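Local atomic coordinates of citrinin polyketide synthase (Monascus purpureus, PDB entry 5MPT), a protein that builds the keto-aldehyde precursor of the mycotoxin citrinin from malonyl-CoA units, here represented by its C-methyltransferase domain with bound S-adenosyl-L-homocysteine. Residues A[19-24]-A[191-196]; A[99-104]-A[114-119]; A[220-225]-A[252-257]; A[296-301]-A[357-362]. One frame throughout, in Å; residues are numbered along the deposited sequence. Where two conformers were deposited one is given.

Interaction 1. Residues A[19-24]-A[191-196]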
# COMPACT_ATOMS: atom_id res chain seq x y z
N ASP A 19 15.97 16.31 -11.71
CA ASP A 19 16.81 15.46 -12.53
C ASP A 19 16.86 14.04 -11.99
O ASP A 19 16.80 13.08 -12.77
CB ASP A 19 18.21 16.07 -12.64
CG ASP A 19 18.22 17.42 -13.36
OD1 ASP A 19 17.22 17.75 -14.03
OD2 ASP A 19 19.25 18.13 -13.30
N ALA A 20 16.99 13.88 -10.68
CA ALA A 20 16.94 12.54 -10.11
C ALA A 20 15.60 11.86 -10.38
O ALA A 20 15.56 10.67 -10.70
CB ALA A 20 17.24 12.55 -8.62
N PHE A 21 14.49 12.59 -10.21
CA PHE A 21 13.20 11.93 -10.41
C PHE A 21 13.02 11.52 -11.86
O PHE A 21 12.50 10.43 -12.14
CB PHE A 21 12.06 12.83 -10.00
CG PHE A 21 10.75 12.07 -9.90
CD1 PHE A 21 10.55 11.17 -8.88
CD2 PHE A 21 9.79 12.17 -10.90
CE1 PHE A 21 9.38 10.41 -8.81
CE2 PHE A 21 8.61 11.41 -10.83
CZ PHE A 21 8.41 10.54 -9.78
N ARG A 22 13.45 12.36 -12.80
CA ARG A 22 13.30 12.01 -14.20
C ARG A 22 14.05 10.72 -14.51
O ARG A 22 13.51 9.81 -15.14
CB ARG A 22 13.78 13.14 -15.10
CG ARG A 22 13.65 12.83 -16.61
CD ARG A 22 14.36 13.89 -17.45
NE ARG A 22 15.78 14.00 -17.09
CZ ARG A 22 16.30 14.93 -16.29
NH1 ARG A 22 17.60 14.91 -16.03
NH2 ARG A 22 15.54 15.90 -15.75
N ILE A 23 15.28 10.61 -14.00
CA ILE A 23 16.07 9.39 -14.22
C ILE A 23 15.35 8.17 -13.65
O ILE A 23 15.27 7.13 -14.29
CB ILE A 23 17.47 9.55 -13.61
CG1 ILE A 23 18.30 10.51 -14.47
CG2 ILE A 23 18.17 8.23 -13.53
CD1 ILE A 23 19.56 11.02 -13.79
N ALA A 24 14.84 8.28 -12.42
CA ALA A 24 14.16 7.16 -11.80
C ALA A 24 12.90 6.80 -12.59
O ALA A 24 12.66 5.63 -12.93
CB ALA A 24 13.86 7.49 -10.34
N GLU A 191 15.00 4.05 -3.70
CA GLU A 191 16.43 4.06 -3.38
C GLU A 191 17.25 4.70 -4.50
O GLU A 191 18.12 5.53 -4.24
CB GLU A 191 16.96 2.66 -3.12
CG GLU A 191 16.32 1.95 -1.94
CD GLU A 191 16.84 0.53 -1.83
OE1 GLU A 191 16.02 -0.41 -1.93
OE2 GLU A 191 18.08 0.36 -1.68
N PHE A 192 17.01 4.29 -5.74
CA PHE A 192 17.75 4.83 -6.88
C PHE A 192 17.54 6.34 -7.01
O PHE A 192 18.50 7.12 -7.19
CB PHE A 192 17.31 4.07 -8.15
CG PHE A 192 17.94 4.55 -9.40
CD1 PHE A 192 19.32 4.70 -9.50
CD2 PHE A 192 17.15 4.86 -10.50
CE1 PHE A 192 19.89 5.10 -10.71
CE2 PHE A 192 17.72 5.29 -11.69
CZ PHE A 192 19.09 5.41 -11.80
N PHE A 193 16.29 6.78 -6.86
CA PHE A 193 16.00 8.20 -6.92
C PHE A 193 16.81 8.95 -5.86
O PHE A 193 17.49 9.95 -6.15
CB PHE A 193 14.50 8.42 -6.72
CG PHE A 193 14.16 9.81 -6.31
CD1 PHE A 193 14.41 10.89 -7.16
CD2 PHE A 193 13.59 10.06 -5.07
CE1 PHE A 193 14.13 12.18 -6.80
CE2 PHE A 193 13.29 11.36 -4.70
CZ PHE A 193 13.57 12.43 -5.56
N LEU A 194 16.74 8.47 -4.61
CA LEU A 194 17.42 9.18 -3.53
C LEU A 194 18.94 9.18 -3.71
O LEU A 194 19.60 10.18 -3.42
CB LEU A 194 17.04 8.57 -2.18
CG LEU A 194 15.60 8.83 -1.72
CD1 LEU A 194 15.26 7.97 -0.50
CD2 LEU A 194 15.40 10.33 -1.42
N GLU A 195 19.51 8.06 -4.18
CA GLU A 195 20.95 8.02 -4.41
C GLU A 195 21.35 9.04 -5.46
O GLU A 195 22.31 9.79 -5.28
CB GLU A 195 21.38 6.61 -4.82
CG GLU A 195 22.86 6.53 -5.03
CD GLU A 195 23.38 5.11 -5.08
OE1 GLU A 195 22.60 4.21 -5.38
OE2 GLU A 195 24.58 4.90 -4.81
N GLN A 196 20.59 9.10 -6.56
CA GLN A 196 20.92 10.05 -7.62
C GLN A 196 20.69 11.48 -7.14
O GLN A 196 21.40 12.42 -7.55
CB GLN A 196 20.07 9.75 -8.85
CG GLN A 196 20.45 8.45 -9.54
CD GLN A 196 21.88 8.51 -10.06
OE1 GLN A 196 22.29 9.50 -10.66
NE2 GLN A 196 22.66 7.50 -9.74
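Phe21 and Phe193 form the aromatic part of this helix-to-helix contact, a T-shaped stack in which the edge of Phe21 is turned to the face of Phe193. Their centroids lie 5.8 Å apart and the ring planes stand at 83°. The Phe193 ring swings toward the other helix because CG lies opposite the backbone N (chi1 161°), and its own edge is pushed up against the backbone between Ala20 and Phe21, with CD1 3.6 Å from Ala20 C.

The remaining contacts are apolar, alkyl on alkyl or alkyl on ring. Ala20 CB rests 3.6 Å from Phe193 CD1 and also meets Gln196 CB, while Ala24 CB packs 3.8 Å from Phe193 CB. These two alanines, one turn apart, let helices 14-26 and 181-198 approach to 8.3 Å between local axes, running roughly antiparallel at 146°. Nearer the surface, the CG2 branch of Ile23 touches Phe192 CZ at 3.4 Å, the two side chains crossing at about a right angle.

Polar bonds lie around this core. Arg22 NH2 forms a salt bridge with Asp19 OD1 at 3.0 Å within one helix, and Gln189 NE2 of helix 181-198 bonds to Ala24 O. Ile379 of strand 375-381 touches both stacked phenylalanines. Between the segments themselves the match is consistent with one of shape, the alanines permitting the close spacing and the crossed rings filling the side that faces the sheet.

Interaction 2. Residues A[99-104]-A[114-119]; sequences ARLIDI and VPVSTK
Arg100 turns its backbone carbonyl toward Val114 just after helix 86-98 closes in a Schellman motif, with Arg100 itself at positive phi (66°), and across from it the chain runs extended through Val114, Pro115 and Val116. The CA atoms of Leu101 and Val114 are 5.7 Å apart.

Val114 meets that carbonyl with its CG2 methyl, 3.1 Å from Arg100 O, a close approach of carbon to oxygen. The same methyl also lies 4.0 Å from Arg100 CB. Leu101 reaches further along the loop with one branch: CD2 lies 3.5 Å from Val114 O and 4.0 Å from Val116 CG2, passing Pro115 O on the way. This single methyl therefore spans three consecutive residues.

The long end of Arg100 leaves the contact. Bent at chi2 and chi3 (-53° and -55°), it curls forward along its own segment into a salt bridge in which NH2 donates to the syn lone pair of Asp103 OD1 at 2.7 Å, the oxygen lying near the guanidinium plane. Further along the loop, Ser117 OG accepts from Lys119 N at 3.2 Å, an ST turn ahead of helix 121-131.

Thr112 and Arg111 tie the two backbones together from the end of strand 108-111, the hairpin partner of 102-105. Helix 40-62 packs against Leu101 through Val53 and Val57, and Val57 also meets Val116; the contact thus joins the hairpin and the loop leading to helix 121-131 to that long helix.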
# COMPACT_ATOMS: atom_id res chain seq x y z
N ALA A 99 -15.99 -12.51 -11.74
CA ALA A 99 -15.63 -13.90 -11.98
C ALA A 99 -16.73 -14.66 -12.70
O ALA A 99 -16.56 -15.85 -12.99
CB ALA A 99 -15.33 -14.59 -10.65
N ARG A 100 -17.85 -13.99 -12.98
CA ARG A 100 -18.95 -14.53 -13.77
C ARG A 100 -19.65 -15.69 -13.07
O ARG A 100 -20.24 -16.55 -13.72
CB ARG A 100 -18.48 -14.94 -15.17
CG ARG A 100 -17.87 -13.78 -15.97
CD ARG A 100 -18.80 -12.55 -16.04
NE ARG A 100 -20.13 -12.86 -16.57
CZ ARG A 100 -21.28 -12.69 -15.93
NH1 ARG A 100 -21.33 -12.20 -14.69
NH2 ARG A 100 -22.42 -13.01 -16.53
N LEU A 101 -19.61 -15.72 -11.73
CA LEU A 101 -20.39 -16.70 -11.00
C LEU A 101 -21.78 -16.21 -10.69
O LEU A 101 -22.71 -17.02 -10.56
CB LEU A 101 -19.69 -17.07 -9.68
CG LEU A 101 -18.33 -17.74 -9.85
CD1 LEU A 101 -17.69 -17.90 -8.48
CD2 LEU A 101 -18.49 -19.10 -10.55
N ILE A 102 -21.96 -14.89 -10.55
CA ILE A 102 -23.26 -14.30 -10.31
C ILE A 102 -23.49 -13.18 -11.31
O ILE A 102 -22.55 -12.63 -11.90
CB ILE A 102 -23.44 -13.76 -8.87
CG1 ILE A 102 -22.42 -12.63 -8.58
CG2 ILE A 102 -23.32 -14.91 -7.87
CD1 ILE A 102 -22.62 -11.96 -7.23
N ASP A 103 -24.76 -12.88 -11.52
CA ASP A 103 -25.21 -11.64 -12.14
C ASP A 103 -25.94 -10.84 -11.07
O ASP A 103 -26.72 -11.39 -10.28
CB ASP A 103 -26.15 -11.89 -13.33
CG ASP A 103 -25.46 -12.64 -14.47
OD1 ASP A 103 -24.40 -12.16 -14.98
OD2 ASP A 103 -25.98 -13.71 -14.86
N ILE A 104 -25.65 -9.55 -11.03
CA ILE A 104 -26.29 -8.63 -10.09
C ILE A 104 -27.24 -7.75 -10.88
O ILE A 104 -26.92 -7.32 -12.00
CB ILE A 104 -25.24 -7.80 -9.33
CG1 ILE A 104 -24.34 -8.73 -8.51
CG2 ILE A 104 -25.91 -6.80 -8.41
CD1 ILE A 104 -23.13 -8.05 -7.91
N VAL A 114 -21.87 -20.48 -15.08
CA VAL A 114 -20.44 -20.76 -14.96
C VAL A 114 -20.17 -21.62 -13.73
O VAL A 114 -20.46 -21.20 -12.60
CB VAL A 114 -19.62 -19.47 -14.88
CG1 VAL A 114 -18.13 -19.79 -14.76
CG2 VAL A 114 -19.90 -18.59 -16.09
N PRO A 115 -19.56 -22.80 -13.88
CA PRO A 115 -19.28 -23.62 -12.71
C PRO A 115 -18.16 -23.04 -11.84
O PRO A 115 -17.18 -22.46 -12.32
CB PRO A 115 -18.90 -24.98 -13.31
CG PRO A 115 -18.36 -24.66 -14.62
CD PRO A 115 -19.09 -23.43 -15.12
N VAL A 116 -18.38 -23.15 -10.53
CA VAL A 116 -17.34 -22.91 -9.55
C VAL A 116 -16.17 -23.84 -9.82
O VAL A 116 -16.35 -24.99 -10.23
CB VAL A 116 -17.92 -23.11 -8.14
CG1 VAL A 116 -16.83 -23.04 -7.08
CG2 VAL A 116 -18.98 -22.09 -7.88
N SER A 117 -14.96 -23.35 -9.59
CA SER A 117 -13.79 -24.19 -9.74
C SER A 117 -13.86 -25.37 -8.79
O SER A 117 -14.35 -25.25 -7.66
CB SER A 117 -12.52 -23.38 -9.48
OG SER A 117 -11.43 -24.26 -9.32
N THR A 118 -13.36 -26.52 -9.25
CA THR A 118 -13.35 -27.73 -8.43
C THR A 118 -12.06 -27.90 -7.65
O THR A 118 -11.99 -28.74 -6.75
CB THR A 118 -13.60 -28.96 -9.31
OG1 THR A 118 -12.55 -29.06 -10.27
CG2 THR A 118 -14.93 -28.82 -10.04
N LYS A 119 -11.05 -27.09 -7.92
CA LYS A 119 -9.82 -27.16 -7.16
C LYS A 119 -10.04 -26.53 -5.80
O LYS A 119 -10.64 -25.45 -5.69
CB LYS A 119 -8.70 -26.44 -7.93
CG LYS A 119 -7.28 -26.72 -7.45
CD LYS A 119 -6.25 -26.02 -8.34
CE LYS A 119 -6.51 -26.23 -9.83
NZ LYS A 119 -5.45 -25.64 -10.69

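Interaction 3. Residues A[220-225]-A[252-257]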
# COMPACT_ATOMS: atom_id res chain seq x y z
N THR A 220 9.87 0.01 3.87
CA THR A 220 10.70 0.99 3.21
C THR A 220 11.93 1.31 4.05
O THR A 220 13.04 1.40 3.52
CB THR A 220 9.89 2.26 2.95
OG1 THR A 220 8.77 1.95 2.11
CG2 THR A 220 10.75 3.34 2.29
N THR A 221 11.73 1.45 5.35
CA THR A 221 12.80 1.84 6.25
C THR A 221 13.99 0.90 6.14
O THR A 221 15.15 1.35 6.18
CB THR A 221 12.28 1.87 7.68
OG1 THR A 221 10.92 2.34 7.68
CG2 THR A 221 13.15 2.75 8.55
N VAL A 222 13.74 -0.40 6.03
CA VAL A 222 14.84 -1.36 6.03
C VAL A 222 15.76 -1.18 4.83
O VAL A 222 16.92 -1.60 4.89
CB VAL A 222 14.33 -2.82 6.11
CG1 VAL A 222 13.53 -3.21 4.85
CG2 VAL A 222 15.49 -3.77 6.30
N LYS A 223 15.28 -0.58 3.74
CA LYS A 223 16.14 -0.24 2.62
C LYS A 223 16.77 1.14 2.72
O LYS A 223 17.91 1.33 2.26
CB LYS A 223 15.34 -0.32 1.32
CG LYS A 223 14.74 -1.71 1.05
CD LYS A 223 15.76 -2.84 1.11
CE LYS A 223 16.72 -2.76 -0.05
NZ LYS A 223 15.99 -2.99 -1.33
N MET A 224 16.07 2.11 3.31
CA MET A 224 16.59 3.47 3.32
C MET A 224 17.80 3.60 4.23
O MET A 224 18.75 4.34 3.92
CB MET A 224 15.49 4.43 3.76
CG MET A 224 14.32 4.51 2.79
SD MET A 224 14.84 5.09 1.17
CE MET A 224 13.83 4.17 0.03
N LEU A 225 17.80 2.89 5.35
CA LEU A 225 18.85 3.10 6.35
C LEU A 225 20.19 2.61 5.85
O LEU A 225 21.17 3.38 5.92
CB LEU A 225 18.46 2.43 7.67
CG LEU A 225 17.48 3.17 8.59
CD1 LEU A 225 16.42 3.93 7.80
CD2 LEU A 225 16.83 2.21 9.57
N LYS A 252 14.30 -0.57 18.55
CA LYS A 252 15.23 -1.65 18.84
C LYS A 252 15.88 -2.16 17.56
O LYS A 252 17.11 -2.16 17.42
CB LYS A 252 14.50 -2.79 19.56
CG LYS A 252 13.84 -2.41 20.89
CD LYS A 252 13.06 -3.59 21.48
CE LYS A 252 12.18 -3.19 22.67
NZ LYS A 252 11.30 -4.30 23.12
N ARG A 253 15.06 -2.58 16.59
CA ARG A 253 15.56 -3.13 15.33
C ARG A 253 16.61 -2.23 14.69
O ARG A 253 17.67 -2.70 14.26
CB ARG A 253 14.39 -3.35 14.38
CG ARG A 253 14.73 -3.91 13.02
CD ARG A 253 13.47 -3.98 12.18
NE ARG A 253 13.66 -4.66 10.92
CZ ARG A 253 12.74 -4.73 9.96
NH1 ARG A 253 11.57 -4.14 10.13
NH2 ARG A 253 13.00 -5.37 8.83
N PHE A 254 16.33 -0.93 14.60
CA PHE A 254 17.15 -0.01 13.81
C PHE A 254 18.11 0.82 14.66
O PHE A 254 18.62 1.84 14.20
CB PHE A 254 16.24 0.90 12.98
CG PHE A 254 15.41 0.16 11.96
CD1 PHE A 254 16.00 -0.72 11.04
CD2 PHE A 254 14.04 0.34 11.90
CE1 PHE A 254 15.24 -1.39 10.10
CE2 PHE A 254 13.28 -0.34 10.96
CZ PHE A 254 13.88 -1.20 10.06
N LYS A 255 18.38 0.37 15.89
CA LYS A 255 19.31 1.08 16.77
C LYS A 255 20.69 1.18 16.14
O LYS A 255 21.39 2.18 16.33
CB LYS A 255 19.40 0.37 18.11
CG LYS A 255 20.24 1.09 19.14
CD LYS A 255 20.48 0.22 20.36
CE LYS A 255 21.37 0.93 21.37
NZ LYS A 255 20.76 2.20 21.85
N LYS A 256 21.11 0.15 15.41
CA LYS A 256 22.38 0.11 14.71
C LYS A 256 22.77 1.46 14.12
O LYS A 256 23.94 1.83 14.13
CB LYS A 256 22.32 -0.93 13.58
CG LYS A 256 23.52 -0.96 12.65
CD LYS A 256 23.33 -1.97 11.53
CE LYS A 256 24.57 -2.07 10.65
NZ LYS A 256 24.45 -3.13 9.61
N TYR A 257 21.79 2.19 13.61
CA TYR A 257 22.08 3.39 12.84
C TYR A 257 22.02 4.61 13.75
O TYR A 257 20.99 4.84 14.39
CB TYR A 257 21.10 3.51 11.68
CG TYR A 257 21.04 2.28 10.81
CD1 TYR A 257 21.92 2.12 9.74
CD2 TYR A 257 20.12 1.27 11.05
CE1 TYR A 257 21.87 1.00 8.94
CE2 TYR A 257 20.07 0.14 10.24
CZ TYR A 257 20.95 0.01 9.19
OH TYR A 257 20.92 -1.11 8.38
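Leu225 meets two aromatic rings of segment 252-257, and its side chain can be followed outward atom by atom. CB sits over the centre of the Tyr257 ring in a CH-pi contact, 3.7 Å from the centroid and only 7° off the normal. CG lies 4.1 Å from Tyr257 CD2. From there CD2 passes between the rings, 3.7 Å from Tyr257 CD2 and 3.4 Å from Phe254 CD1, where it lies over one face of the phenyl group. Chi1 of -80° sets CG anti to the carbonyl carbon, and chi2 of 36° then turns CD2 to Phe254.

The far end of that phenyl ring is met by the preceding turn, with Thr221 CG2 3.9 Å from Phe254 CE2. The hydroxyl of Thr221 bonds instead to Glu212. Arg253, fully extended from CG to NE, runs past Val222 and brings its NH2 to 3.9 Å from Val222 CG2. Phe254 CZ lies over one face of its guanidinium, off the centre, and the opposite face of Tyr257 is flanked by Lys256 CD.

The contact joins helix 221-231 to the end of helix 244-253 and the loop leading to strand 260-264. On the sheet side, Met239 and Phe262 touch Phe254 and Met260 touches Leu225.

Interaction 4. Residues A[296-301]-A[357-362]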
# COMPACT_ATOMS: atom_id res chain seq x y z
N ILE A 296 -6.61 17.44 3.97
CA ILE A 296 -6.10 17.73 5.31
C ILE A 296 -4.76 17.06 5.53
O ILE A 296 -3.80 17.68 6.02
CB ILE A 296 -7.14 17.31 6.37
CG1 ILE A 296 -8.37 18.20 6.27
CG2 ILE A 296 -6.55 17.32 7.77
CD1 ILE A 296 -9.52 17.75 7.17
N SER A 297 -4.64 15.78 5.14
CA SER A 297 -3.40 15.06 5.39
C SER A 297 -2.24 15.66 4.59
O SER A 297 -1.14 15.85 5.13
CB SER A 297 -3.55 13.60 5.06
OG SER A 297 -4.46 13.02 5.96
N THR A 298 -2.45 15.95 3.31
CA THR A 298 -1.35 16.42 2.50
C THR A 298 -1.03 17.87 2.84
O THR A 298 0.12 18.29 2.69
CB THR A 298 -1.63 16.22 0.99
OG1 THR A 298 -2.78 16.98 0.61
CG2 THR A 298 -1.82 14.71 0.60
N ARG A 299 -2.01 18.63 3.31
CA ARG A 299 -1.73 19.98 3.79
C ARG A 299 -0.86 19.92 5.05
O ARG A 299 0.12 20.67 5.17
CB ARG A 299 -3.03 20.72 4.07
CG ARG A 299 -2.82 22.20 4.42
CD ARG A 299 -4.13 22.95 4.55
NE ARG A 299 -4.78 23.22 3.26
CZ ARG A 299 -5.91 22.66 2.84
NH1 ARG A 299 -6.56 21.77 3.59
NH2 ARG A 299 -6.40 22.99 1.65
N ASN A 300 -1.20 19.04 5.98
CA ASN A 300 -0.37 18.84 7.16
C ASN A 300 1.07 18.51 6.75
O ASN A 300 2.02 19.08 7.28
CB ASN A 300 -0.93 17.72 8.03
CG ASN A 300 -2.26 18.06 8.66
OD1 ASN A 300 -2.62 19.23 8.83
ND2 ASN A 300 -3.00 17.03 9.04
N ILE A 301 1.22 17.56 5.82
CA ILE A 301 2.55 17.19 5.34
C ILE A 301 3.25 18.40 4.75
O ILE A 301 4.44 18.63 4.99
CB ILE A 301 2.41 16.03 4.34
CG1 ILE A 301 1.94 14.78 5.13
CG2 ILE A 301 3.68 15.88 3.56
CD1 ILE A 301 1.52 13.61 4.26
N VAL A 357 -3.63 22.12 -2.16
CA VAL A 357 -3.16 22.47 -0.82
C VAL A 357 -1.80 23.17 -0.84
O VAL A 357 -1.24 23.46 0.22
CB VAL A 357 -3.13 21.25 0.11
CG1 VAL A 357 -4.51 20.59 0.11
CG2 VAL A 357 -2.04 20.25 -0.27
N GLY A 358 -1.24 23.45 -2.02
CA GLY A 358 -0.05 24.29 -2.11
C GLY A 358 1.19 23.63 -2.64
O GLY A 358 2.23 24.29 -2.69
N TYR A 359 1.19 22.36 -3.04
CA TYR A 359 2.39 21.79 -3.64
C TYR A 359 2.57 22.38 -5.04
O TYR A 359 1.60 22.59 -5.76
CB TYR A 359 2.28 20.27 -3.70
CG TYR A 359 2.32 19.56 -2.35
CD1 TYR A 359 1.16 19.39 -1.59
CD2 TYR A 359 3.52 19.10 -1.82
CE1 TYR A 359 1.20 18.72 -0.36
CE2 TYR A 359 3.57 18.44 -0.61
CZ TYR A 359 2.41 18.27 0.12
OH TYR A 359 2.47 17.62 1.33
N GLY A 360 3.82 22.65 -5.42
CA GLY A 360 4.08 23.42 -6.62
C GLY A 360 4.40 22.60 -7.85
O GLY A 360 4.34 23.10 -8.98
N HIS A 361 4.75 21.34 -7.65
CA HIS A 361 5.13 20.47 -8.76
C HIS A 361 4.79 19.04 -8.37
O HIS A 361 5.18 18.60 -7.29
CB HIS A 361 6.61 20.55 -9.08
CG HIS A 361 7.04 19.65 -10.20
ND1 HIS A 361 6.89 19.98 -11.52
CD2 HIS A 361 7.64 18.43 -10.19
CE1 HIS A 361 7.38 19.02 -12.28
NE2 HIS A 361 7.85 18.07 -11.49
N VAL A 362 4.08 18.34 -9.25
CA VAL A 362 3.71 16.94 -9.02
C VAL A 362 4.13 16.12 -10.23
O VAL A 362 3.85 16.50 -11.37
CB VAL A 362 2.21 16.77 -8.77
CG1 VAL A 362 1.88 15.29 -8.53
CG2 VAL A 362 1.74 17.69 -7.60
O HOH W 1 -3.69 25.13 1.73
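Tyr359 donates its hydroxyl to Thr298 O at 2.8 Å, the one direct hydrogen bond between these segments. The donor lies in the carbonyl plane on a lone pair, at a C=O...O angle of 140°. Ile301 CG2 lies 3.1 Å from Tyr359 OH, so both neighbours meet the ring at its edge.

Val357 makes the second half of the contact with its two branches. CG2 reaches Thr298 OG1 at 3.5 Å, whereas CG1 lies over one face of the Arg299 guanidinium, 3.4 Å from NH2, in the conformer described, one of two. A bend at chi3 (-74°) lays the guanidinium against this methyl, and in the same conformer a water at its edge accepts from Arg299 NE at 2.7 Å and donates weakly to Val357 O.

Farther out, Thr298 OG1 is held by Leu294 O, one turn back in the helix. Tyr359 also stacks edge-to-face with His302 and touches Leu311 and Ala380 on the sheet. Gly358, at positive phi (116°), ends helix 347-356 in a Schellman motif and turns the chain toward Tyr359 and strand 361-364. The arrangement belongs to the Rossmann-like methyltransferase fold, where helix 294-304 and the helix before strand 361-364 pack side by side against the central sheet.

How the interactions relate
Interactions 1, 3 and 4 all belong to the methyltransferase half and its seven-stranded sheet, whereas interaction 2 lies on the other side of the chain's centre, about 45 Å from interaction 1 between centres. Interactions 1 and 3 touch directly: Glu191 OE1 and Lys223 NZ form a 2.7 Å salt bridge, and Leu194 packs on Met224, linking helices 181-198 and 221-231. Interaction 4 is largely buried, and it alone has a direct hydrogen bond between its segments. Interactions 1 and 3, partly buried, rely on aromatic rings, stacked on each other in one and gripping a leucine in the other. Interaction 2, at the surface, is small and aliphatic.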